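Local structure of lactate racemase (Thermoanaerobacterium thermosaccharolyticum, 2YJG) at residues 334-337 with 338-342. The protein interconverts the D- and L-isomers of lactate, using a nickel pincer cofactor derived from nicotinic acid mononucleotide. Numbering follows the deposited sequence.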
ATOM      1  N   GLU A 334       1.911  -5.277 -42.508  1.00 24.71           N
ATOM      2  CA  GLU A 334       3.118  -5.183 -43.358  1.00 26.47           C
ATOM      3  C   GLU A 334       3.446  -6.441 -44.235  1.00 24.56           C
ATOM      4  O   GLU A 334       4.476  -6.469 -44.897  1.00 25.09           O
ATOM      5  CB  GLU A 334       4.331  -4.911 -42.472  1.00 28.07           C
ATOM      6  CG  GLU A 334       4.218  -3.649 -41.564  1.00 33.85           C
ATOM      7  CD  GLU A 334       4.371  -2.367 -42.355  1.00 39.04           C
ATOM      8  OE1 GLU A 334       5.223  -2.362 -43.283  1.00 44.76           O
ATOM      9  OE2 GLU A 334       3.659  -1.369 -42.073  1.00 41.31           O
ATOM     10  N   SER A 335       2.580  -7.455 -44.276  1.00 21.82           N
ATOM     11  CA  SER A 335       2.899  -8.663 -45.019  1.00 20.48           C
ATOM     12  C   SER A 335       1.869  -8.954 -46.090  1.00 20.65           C
ATOM     13  O   SER A 335       0.785  -8.353 -46.112  1.00 20.60           O
ATOM     14  CB  SER A 335       3.043  -9.898 -44.064  1.00 20.64           C
ATOM     15  OG  SER A 335       4.074  -9.678 -43.125  1.00 17.26           O
ATOM     16  N   LYS A 336       2.188  -9.901 -46.957  1.00 21.05           N
ATOM     17  CA  LYS A 336       1.307 -10.208 -48.118  1.00 22.87           C
ATOM     18  C   LYS A 336       0.098 -11.060 -47.791  1.00 21.86           C
ATOM     19  O   LYS A 336      -0.944 -10.986 -48.461  1.00 23.95           O
ATOM     20  CB  LYS A 336       2.090 -10.945 -49.198  1.00 23.96           C
ATOM     21  CG  LYS A 336       3.248 -10.149 -49.835  1.00 29.24           C
ATOM     22  CD  LYS A 336       3.942 -10.871 -51.015  1.00 34.17           C
ATOM     23  CE  LYS A 336       4.652 -12.178 -50.610  1.00 36.53           C
ATOM     24  NZ  LYS A 336       5.490 -12.802 -51.697  1.00 38.69           N
ATOM     25  N   ASP A 337       0.282 -11.982 -46.861  1.00 20.25           N
ATOM     26  CA  ASP A 337      -0.740 -12.950 -46.504  1.00 18.78           C
ATOM     27  C   ASP A 337      -0.228 -13.676 -45.293  1.00 17.93           C
ATOM     28  O   ASP A 337       0.910 -13.444 -44.870  1.00 14.81           O
ATOM     29  CB  ASP A 337      -1.032 -13.933 -47.652  1.00 20.30           C
ATOM     30  CG  ASP A 337       0.204 -14.633 -48.203  1.00 20.35           C
ATOM     31  OD1 ASP A 337       1.194 -14.903 -47.474  1.00 17.48           O
ATOM     32  OD2 ASP A 337       0.135 -14.991 -49.410  1.00 22.02           O
ATOM     33  N   PRO A 338      -1.046 -14.561 -44.721  1.00 16.76           N
ATOM     34  CA  PRO A 338      -0.552 -15.224 -43.516  1.00 16.13           C
ATOM     35  C   PRO A 338       0.719 -16.091 -43.682  1.00 15.23           C
ATOM     36  O   PRO A 338       1.494 -16.201 -42.701  1.00 13.44           O
ATOM     37  CB  PRO A 338      -1.745 -16.066 -43.058  1.00 16.65           C
ATOM     38  CG  PRO A 338      -2.974 -15.383 -43.717  1.00 15.79           C
ATOM     39  CD  PRO A 338      -2.497 -14.700 -44.935  1.00 18.00           C
ATOM     40  N   GLN A 339       0.899 -16.754 -44.838  1.00 15.29           N
ATOM     41  CA  GLN A 339       2.075 -17.561 -45.065  1.00 15.10           C
ATOM     42  C   GLN A 339       3.316 -16.644 -45.033  1.00 14.90           C
ATOM     43  O   GLN A 339       4.350 -17.055 -44.518  1.00 15.97           O
ATOM     44  CB  GLN A 339       2.062 -18.266 -46.418  1.00 15.80           C
ATOM     45  CG  GLN A 339       3.253 -19.128 -46.634  1.00 17.09           C
ATOM     46  CD  GLN A 339       3.320 -20.267 -45.648  1.00 15.70           C
ATOM     47  OE1 GLN A 339       4.335 -20.460 -44.912  1.00 18.52           O
ATOM     48  NE2 GLN A 339       2.263 -21.055 -45.601  1.00 15.28           N
ATOM     49  N   ASP A 340       3.173 -15.406 -45.519  1.00 16.13           N
ATOM     50  CA  ASP A 340       4.294 -14.429 -45.503  1.00 16.90           C
ATOM     51  C   ASP A 340       4.665 -14.132 -44.010  1.00 16.77           C
ATOM     52  O   ASP A 340       5.815 -14.157 -43.631  1.00 17.57           O
ATOM     53  CB  ASP A 340       3.870 -13.175 -46.250  1.00 17.79           C
ATOM     54  CG  ASP A 340       5.028 -12.280 -46.648  1.00 18.66           C
ATOM     55  OD1 ASP A 340       6.148 -12.773 -46.825  1.00 20.74           O
ATOM     56  OD2 ASP A 340       4.784 -11.066 -46.770  1.00 21.58           O
ATOM     57  N   VAL A 341       3.654 -13.896 -43.181  1.00 14.56           N
ATOM     58  CA  VAL A 341       3.844 -13.637 -41.781  1.00 14.20           C
ATOM     59  C   VAL A 341       4.591 -14.768 -41.130  1.00 13.71           C
ATOM     60  O   VAL A 341       5.611 -14.523 -40.450  1.00 15.42           O
ATOM     61  CB  VAL A 341       2.521 -13.352 -41.038  1.00 15.01           C
ATOM     62  CG1 VAL A 341       2.772 -13.322 -39.484  1.00 13.16           C
ATOM     63  CG2 VAL A 341       1.833 -12.079 -41.669  1.00 17.74           C
ATOM     64  N   MET A 342       4.147 -16.015 -41.366  1.00 13.30           N
ATOM     65  CA  MET A 342       4.776 -17.165 -40.826  1.00 12.31           C
ATOM     66  C   MET A 342       6.239 -17.269 -41.269  1.00 14.35           C
ATOM     67  O   MET A 342       7.130 -17.486 -40.467  1.00 14.18           O
ATOM     68  CB  MET A 342       4.013 -18.385 -41.243  1.00 13.26           C
ATOM     69  CG  MET A 342       4.492 -19.692 -40.743  1.00 13.01           C
ATOM     70  SD  MET A 342       4.586 -19.873 -38.966  1.00 14.08           S
ATOM     71  CE  MET A 342       2.778 -20.200 -38.639  1.00 16.78           C
TER
HETATM   72  O   HOH W   1       5.862  -8.711 -47.095  1.00 27.53           O
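Asp337 is the N-cap of helix 338-346, and its carboxylate closes the first turn by accepting from Asp340 N, three residues on. Asp340 N lies 2.8 Å from Asp337 OD1 and approaches it nearly end-on to the C-O bond. In Asp337, chi1 of 53° sets CG in the cleft flanked by the backbone N and the carbonyl carbon, which directs OD1 to the first turn of the helix. The carbonyl O of Asp337 begins the regular pattern, taking Val341 N at 3.3 Å, with a weak second bond from Asp340 N. Asp340 reaches back in turn: OD2, through its anti lone pair, accepts from Lys336 N at 2.9 Å in an almost straight bond (168°). CG of Asp340 stands anti to the backbone N (chi1 -163°), which carries the carboxylate off the helix towards the incoming loop. The oxygen of a water donates to Asp340 OD2 at 2.6 Å, and Lys344 NZ adds a long, weak ion pair. The aliphatic part of Lys336 crosses the Asp340 side chain at about a right angle, CG lying 3.5 Å from OD2. Replacing Asp340 with an alanine would probably leave Lys336 N without its acceptor and the loop less firmly tied to the helix. Beside this polar pair, Ser335 CB packs tightly on Val341 CG2 at 3.5 Å, while its OG bonds to Trp331 O and Lys344 NZ. The loop joins helix 326-333 to helix 338-346 at the surface of the C-terminal domain, where Pro338 and Val341 rest on Leu367 and Ala364 of helix 357-369.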